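Side-chain contacts in type III restriction-modification enzyme EcoP15I Res subunit (Escherichia coli, PDB 4ZCF), which forms the ATP-dependent, helicase-like restriction subunit that, together with Mod subunits, cleaves DNA 25-27 base pairs downstream of one of two inversely oriented recognition sites: residues C[235-238]-C[239-243]; C[762-765]-C[766-770]. All blocks are in the same frame, centred on the assembly; numbering follows the deposited sequence.

Interaction 1: residues C[235-238]-C[239-243]. With nucleotides of chain D.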
loop_
_atom_site.group_PDB
_atom_site.type_symbol
_atom_site.label_atom_id
_atom_site.label_comp_id
_atom_site.label_asym_id
_atom_site.label_seq_id
_atom_site.Cartn_x
_atom_site.Cartn_y
_atom_site.Cartn_z
ATOM N N LYS C 235 5.263 -32.652 -16.074
ATOM C CA LYS C 235 4.263 -32.188 -15.115
ATOM C C LYS C 235 3.785 -30.711 -15.249
ATOM O O LYS C 235 4.327 -29.951 -16.058
ATOM C CB LYS C 235 4.717 -32.549 -13.687
ATOM C CG LYS C 235 5.086 -34.026 -13.472
ATOM C CD LYS C 235 3.859 -34.906 -13.266
ATOM C CE LYS C 235 4.204 -36.371 -13.250
ATOM N NZ LYS C 235 2.983 -37.213 -13.168
ATOM N N LYS C 236 2.745 -30.336 -14.455
ATOM C CA LYS C 236 2.086 -29.029 -14.437
ATOM C C LYS C 236 3.001 -27.829 -14.253
ATOM O O LYS C 236 2.990 -26.952 -15.126
ATOM C CB LYS C 236 0.922 -29.004 -13.425
ATOM C CG LYS C 236 0.091 -27.719 -13.444
ATOM C CD LYS C 236 -1.142 -27.795 -14.350
ATOM C CE LYS C 236 -1.720 -26.433 -14.668
ATOM N NZ LYS C 236 -2.236 -25.726 -13.457
ATOM N N THR C 237 3.763 -27.762 -13.134
ATOM C CA THR C 237 4.658 -26.632 -12.845
ATOM C C THR C 237 5.530 -26.274 -14.051
ATOM O O THR C 237 5.548 -25.106 -14.468
ATOM C CB THR C 237 5.493 -26.850 -11.561
ATOM O OG1 THR C 237 4.672 -27.360 -10.506
ATOM C CG2 THR C 237 6.183 -25.571 -11.095
ATOM N N TRP C 238 6.224 -27.294 -14.628
ATOM C CA TRP C 238 7.082 -27.095 -15.796
ATOM C C TRP C 238 6.313 -26.594 -17.015
ATOM O O TRP C 238 6.818 -25.714 -17.715
ATOM C CB TRP C 238 7.917 -28.340 -16.135
ATOM C CG TRP C 238 8.911 -28.053 -17.220
ATOM C CD1 TRP C 238 8.728 -28.235 -18.558
ATOM C CD2 TRP C 238 10.146 -27.341 -17.080
ATOM N NE1 TRP C 238 9.792 -27.720 -19.258
ATOM C CE2 TRP C 238 10.686 -27.177 -18.373
ATOM C CE3 TRP C 238 10.874 -26.860 -15.978
ATOM C CZ2 TRP C 238 11.919 -26.560 -18.598
ATOM C CZ3 TRP C 238 12.102 -26.251 -16.202
ATOM C CH2 TRP C 238 12.611 -26.105 -17.499
ATOM N N GLU C 239 5.101 -27.139 -17.267
ATOM C CA GLU C 239 4.287 -26.731 -18.419
ATOM C C GLU C 239 3.873 -25.269 -18.344
ATOM O O GLU C 239 3.816 -24.611 -19.383
ATOM C CB GLU C 239 3.095 -27.673 -18.678
ATOM C CG GLU C 239 3.469 -29.100 -19.072
ATOM C CD GLU C 239 4.232 -29.318 -20.369
ATOM O OE1 GLU C 239 3.633 -29.129 -21.452
ATOM O OE2 GLU C 239 5.409 -29.740 -20.301
ATOM N N ASN C 240 3.670 -24.743 -17.111
ATOM C CA ASN C 240 3.334 -23.340 -16.854
ATOM C C ASN C 240 4.506 -22.409 -17.120
ATOM O O ASN C 240 4.276 -21.287 -17.577
ATOM C CB ASN C 240 2.822 -23.136 -15.434
ATOM C CG ASN C 240 1.430 -23.633 -15.175
ATOM O OD1 ASN C 240 0.576 -23.691 -16.064
ATOM N ND2 ASN C 240 1.160 -23.947 -13.923
ATOM N N ILE C 241 5.753 -22.851 -16.784
ATOM C CA ILE C 241 7.024 -22.131 -17.016
ATOM C C ILE C 241 7.238 -22.027 -18.532
ATOM O O ILE C 241 7.632 -20.958 -19.015
ATOM C CB ILE C 241 8.232 -22.796 -16.276
ATOM C CG1 ILE C 241 8.052 -22.741 -14.735
ATOM C CG2 ILE C 241 9.599 -22.189 -16.709
ATOM C CD1 ILE C 241 8.882 -23.739 -13.927
ATOM N N GLU C 242 6.897 -23.107 -19.288
ATOM C CA GLU C 242 6.961 -23.118 -20.770
ATOM C C GLU C 242 6.119 -21.987 -21.406
ATOM O O GLU C 242 6.508 -21.460 -22.442
ATOM C CB GLU C 242 6.543 -24.475 -21.363
ATOM C CG GLU C 242 7.609 -25.554 -21.284
ATOM C CD GLU C 242 7.207 -26.983 -21.628
ATOM O OE1 GLU C 242 6.120 -27.193 -22.216
ATOM O OE2 GLU C 242 8.012 -27.897 -21.340
ATOM N N LYS C 243 5.003 -21.591 -20.757
ATOM C CA LYS C 243 4.106 -20.526 -21.213
ATOM C C LYS C 243 4.790 -19.154 -21.345
ATOM O O LYS C 243 4.258 -18.289 -22.045
ATOM C CB LYS C 243 2.907 -20.390 -20.263
ATOM C CG LYS C 243 1.786 -21.399 -20.435
ATOM C CD LYS C 243 0.774 -21.230 -19.295
ATOM C CE LYS C 243 -0.398 -22.161 -19.418
ATOM N NZ LYS C 243 -1.084 -22.354 -18.113
ATOM P P DT D 20 4.027 -30.895 -10.385
ATOM O OP1 DT D 20 4.887 -30.131 -11.310
ATOM O OP2 DT D 20 3.253 -32.042 -10.912
ATOM O "O5'" DT D 20 4.911 -31.413 -9.159
ATOM C "C5'" DT D 20 5.849 -30.537 -8.559
ATOM C "C4'" DT D 20 6.463 -31.188 -7.336
ATOM O "O4'" DT D 20 5.407 -31.528 -6.403
ATOM C "C3'" DT D 20 7.245 -32.466 -7.620
ATOM O "O3'" DT D 20 8.533 -32.370 -7.048
ATOM C "C2'" DT D 20 6.436 -33.588 -6.983
ATOM C "C1'" DT D 20 5.570 -32.862 -5.958
ATOM N N1 DT D 20 4.228 -33.510 -5.680
ATOM C C2 DT D 20 3.967 -34.014 -4.413
ATOM O O2 DT D 20 4.752 -33.960 -3.474
ATOM N N3 DT D 20 2.721 -34.590 -4.278
ATOM C C4 DT D 20 1.745 -34.740 -5.258
ATOM O O4 DT D 20 0.693 -35.311 -4.954
ATOM C C5 DT D 20 2.091 -34.192 -6.562
ATOM C C7 DT D 20 1.145 -34.246 -7.726
ATOM C C6 DT D 20 3.295 -33.624 -6.701
ATOM P P DA D 19 -2.339 -29.907 -10.498
ATOM O OP1 DA D 19 -2.611 -28.730 -11.382
ATOM O OP2 DA D 19 -2.734 -31.268 -10.947
ATOM O "O5'" DA D 19 -0.779 -30.006 -10.121
ATOM C "C5'" DA D 19 -0.009 -28.855 -9.880
ATOM C "C4'" DA D 19 0.945 -29.081 -8.735
ATOM O "O4'" DA D 19 0.225 -29.285 -7.506
ATOM C "C3'" DA D 19 1.913 -30.247 -8.814
ATOM O "O3'" DA D 19 2.984 -29.876 -9.708
ATOM C "C2'" DA D 19 2.366 -30.268 -7.354
ATOM C "C1'" DA D 19 1.153 -29.774 -6.565
ATOM N N9 DA D 19 0.482 -30.775 -5.733
ATOM C C8 DA D 19 -0.668 -31.470 -6.031
ATOM N N7 DA D 19 -1.077 -32.265 -5.068
ATOM C C5 DA D 19 -0.111 -32.120 -4.086
ATOM C C6 DA D 19 0.047 -32.695 -2.804
ATOM N N6 DA D 19 -0.829 -33.565 -2.315
ATOM N N1 DA D 19 1.117 -32.344 -2.040
ATOM C C2 DA D 19 1.988 -31.440 -2.526
ATOM N N3 DA D 19 1.952 -30.830 -3.732
ATOM C C4 DA D 19 0.865 -31.207 -4.470
#
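Thr237, whose carbonyl O accepts the N-H of Ile241 one turn on, holds a DNA phosphate with two donors. Its backbone N lies 3.2 Å from OP1 of DT20 of chain D (N-H...O angle 146°) and its OG1 donates to that oxygen at 2.9 Å. A chi1 of -45° brings OG1 beside the backbone N, letting both donors converge on one atom. Asn192 supplies a further hydrogen bond to Thr237 OG1 through ND2, and its OD1 takes a weak one from Asn240 ND2. The amide of Asn240 also receives Lys243 NZ at OD1, 3.0 Å away. Asn240 N reaches Lys236 O at 3.0 Å, with the donor nearly in line with the carbonyl bond.

Lys236 bends at chi2 and again at chi4; its methylenes run past the phosphate of DA19 of chain D, CD 3.4 Å from OP1, while CE passes the amide of Asn240, 3.8 Å from its OD1. The carboxylate of Glu242 lies near the NE1 edge of the Trp238 ring but is doubtfully placed. On the apolar side, Ile241 CD1 comes obliquely to Trp238 CE3 at 4.2 Å, and both residues pack on Phe231 and on strand 222-226.

That strand leads into Asp226 of the AMP site, and helix 236-242 forms the crossover to strand 248-253. Because the Thr237 N-H in the first turn points at the phosphate, the helix meets the DNA backbone with its N-terminal end. Its dipole and the nearby lysines would probably reinforce this binding, and the lack of base contacts is consistent with grip independent of sequence.

Interaction 2: residues C[762-765]-C[766-770]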
loop_
_atom_site.group_PDB
_atom_site.type_symbol
_atom_site.label_atom_id
_atom_site.label_comp_id
_atom_site.label_asym_id
_atom_site.label_seq_id
_atom_site.Cartn_x
_atom_site.Cartn_y
_atom_site.Cartn_z
ATOM N N THR C 762 46.606 7.202 -17.408
ATOM C CA THR C 762 47.782 6.583 -18.031
ATOM C C THR C 762 47.405 5.490 -19.049
ATOM O O THR C 762 48.146 5.284 -20.008
ATOM C CB THR C 762 48.828 6.190 -16.992
ATOM O OG1 THR C 762 48.292 5.153 -16.180
ATOM C CG2 THR C 762 49.280 7.381 -16.133
ATOM N N LEU C 763 46.240 4.820 -18.846
ATOM C CA LEU C 763 45.678 3.807 -19.741
ATOM C C LEU C 763 45.142 4.526 -20.977
ATOM O O LEU C 763 45.324 4.064 -22.101
ATOM C CB LEU C 763 44.511 3.055 -19.057
ATOM C CG LEU C 763 44.845 2.042 -17.971
ATOM C CD1 LEU C 763 43.598 1.571 -17.254
ATOM C CD2 LEU C 763 45.605 0.875 -18.531
ATOM N N HIS C 764 44.481 5.664 -20.760
ATOM C CA HIS C 764 43.932 6.499 -21.816
ATOM C C HIS C 764 45.056 7.133 -22.665
ATOM O O HIS C 764 44.920 7.229 -23.880
ATOM C CB HIS C 764 43.023 7.564 -21.189
ATOM C CG HIS C 764 42.537 8.597 -22.144
ATOM N ND1 HIS C 764 41.622 8.291 -23.137
ATOM C CD2 HIS C 764 42.841 9.913 -22.213
ATOM C CE1 HIS C 764 41.412 9.421 -23.790
ATOM N NE2 HIS C 764 42.122 10.428 -23.266
ATOM N N LYS C 765 46.158 7.555 -22.017
ATOM C CA LYS C 765 47.311 8.180 -22.672
ATOM C C LYS C 765 47.997 7.221 -23.650
ATOM O O LYS C 765 48.269 7.617 -24.785
ATOM C CB LYS C 765 48.313 8.735 -21.643
ATOM C CG LYS C 765 48.024 10.169 -21.221
ATOM C CD LYS C 765 48.852 10.574 -20.000
ATOM C CE LYS C 765 48.212 11.667 -19.173
ATOM N NZ LYS C 765 48.189 12.981 -19.874
ATOM N N VAL C 766 48.257 5.967 -23.217
ATOM C CA VAL C 766 48.878 4.941 -24.050
ATOM C C VAL C 766 47.971 4.580 -25.230
ATOM O O VAL C 766 48.428 4.657 -26.371
ATOM C CB VAL C 766 49.414 3.705 -23.283
ATOM C CG1 VAL C 766 50.594 4.068 -22.398
ATOM C CG2 VAL C 766 48.325 3.022 -22.471
ATOM N N PHE C 767 46.671 4.308 -24.966
ATOM C CA PHE C 767 45.676 3.997 -25.997
ATOM C C PHE C 767 45.538 5.124 -27.041
ATOM O O PHE C 767 45.211 4.848 -28.194
ATOM C CB PHE C 767 44.309 3.635 -25.377
ATOM C CG PHE C 767 44.236 2.376 -24.529
ATOM C CD1 PHE C 767 45.115 1.319 -24.739
ATOM C CD2 PHE C 767 43.251 2.229 -23.558
ATOM C CE1 PHE C 767 45.038 0.160 -23.962
ATOM C CE2 PHE C 767 43.175 1.067 -22.782
ATOM C CZ PHE C 767 44.067 0.040 -22.990
ATOM N N CYS C 768 45.833 6.372 -26.652
ATOM C CA CYS C 768 45.805 7.529 -27.541
ATOM C C CYS C 768 46.990 7.479 -28.495
ATOM O O CYS C 768 46.815 7.722 -29.692
ATOM C CB CYS C 768 45.782 8.831 -26.746
ATOM S SG CYS C 768 44.125 9.368 -26.253
ATOM N N ASP C 769 48.191 7.152 -27.959
ATOM C CA ASP C 769 49.452 7.011 -28.696
ATOM C C ASP C 769 49.400 5.782 -29.637
ATOM O O ASP C 769 49.537 5.927 -30.857
ATOM C CB ASP C 769 50.634 6.892 -27.709
ATOM C CG ASP C 769 50.927 8.148 -26.910
ATOM O OD1 ASP C 769 51.009 9.240 -27.524
ATOM O OD2 ASP C 769 51.135 8.034 -25.681
ATOM N N ILE C 770 49.156 4.592 -29.049
ATOM C CA ILE C 770 49.060 3.274 -29.678
ATOM C C ILE C 770 48.227 3.234 -30.983
ATOM O O ILE C 770 47.185 3.890 -31.080
ATOM C CB ILE C 770 48.651 2.216 -28.592
ATOM C CG1 ILE C 770 49.700 1.125 -28.396
ATOM C CG2 ILE C 770 47.221 1.671 -28.683
ATOM C CD1 ILE C 770 50.588 1.354 -27.226
#
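The imidazole of His764 carries Cys768 SG over one face: the sulfur stands 3.9 Å from the ring centroid, 23° off the ring normal, displaced toward the rim where CE1 lies 3.7 Å from it. With chi1 172°, CG of His764 is anti to its own N, and this torsion puts the ring where the thiol of Cys768, one turn on, meets its face. Phe532 of a Mod chain makes an edge-to-face contact with the same ring, and ND1 is hydrogen-bonded to Tyr745 OH.

The Phe767 ring has the carbonyl of Leu763 over one face, O 3.2 Å from CG. That oxygen also accepts Phe767 N at 3.2 Å in a nearly straight bond (166°), so backbone and ring of one residue share it. The side chains themselves only brush, Leu763 CB to Phe767 CE2 at 4.4 Å; Leu763 packs on helices 688-701 and 745-756, Phe767 on Met699 and Tyr745. Val766 CG2 sits against the carbonyl oxygens of Thr762 and Leu763, and the side chain meets Phe695.

At the end of the helix Asp769 N bonds to Lys765 O at 3.2 Å. Leu763, Val766 and Phe767 thus pack helix 760-769 on neighbouring Res helices, to which the Asp769-Lys696 salt bridge and the His764-Tyr745 bond also join it. The His764 ring is the main contact to Mod; Lys765 NZ adds a long, weak ion pair with Asp533 of that chain.

Along the chain the two contacts come in series, interaction 1 finishing long before interaction 2 begins, so they neither nest nor cross. Each lies along a single helix and its flanking end residue, and closes nothing larger than helical turns. Residues 235-243 belong to the beta-alpha-beta unit of the first seven-stranded parallel sheet, in the helicase-like region, and connect it to bound DNA. Past the second parallel sheet, residues 762-770 lie in a helical part of the chain, where they tie helices 688-701 and 745-756 to a Mod subunit. The centres of interactions 1 and 2 are about 53 Å apart; the nearest atoms of the two are about 41 Å apart, which excludes direct contact.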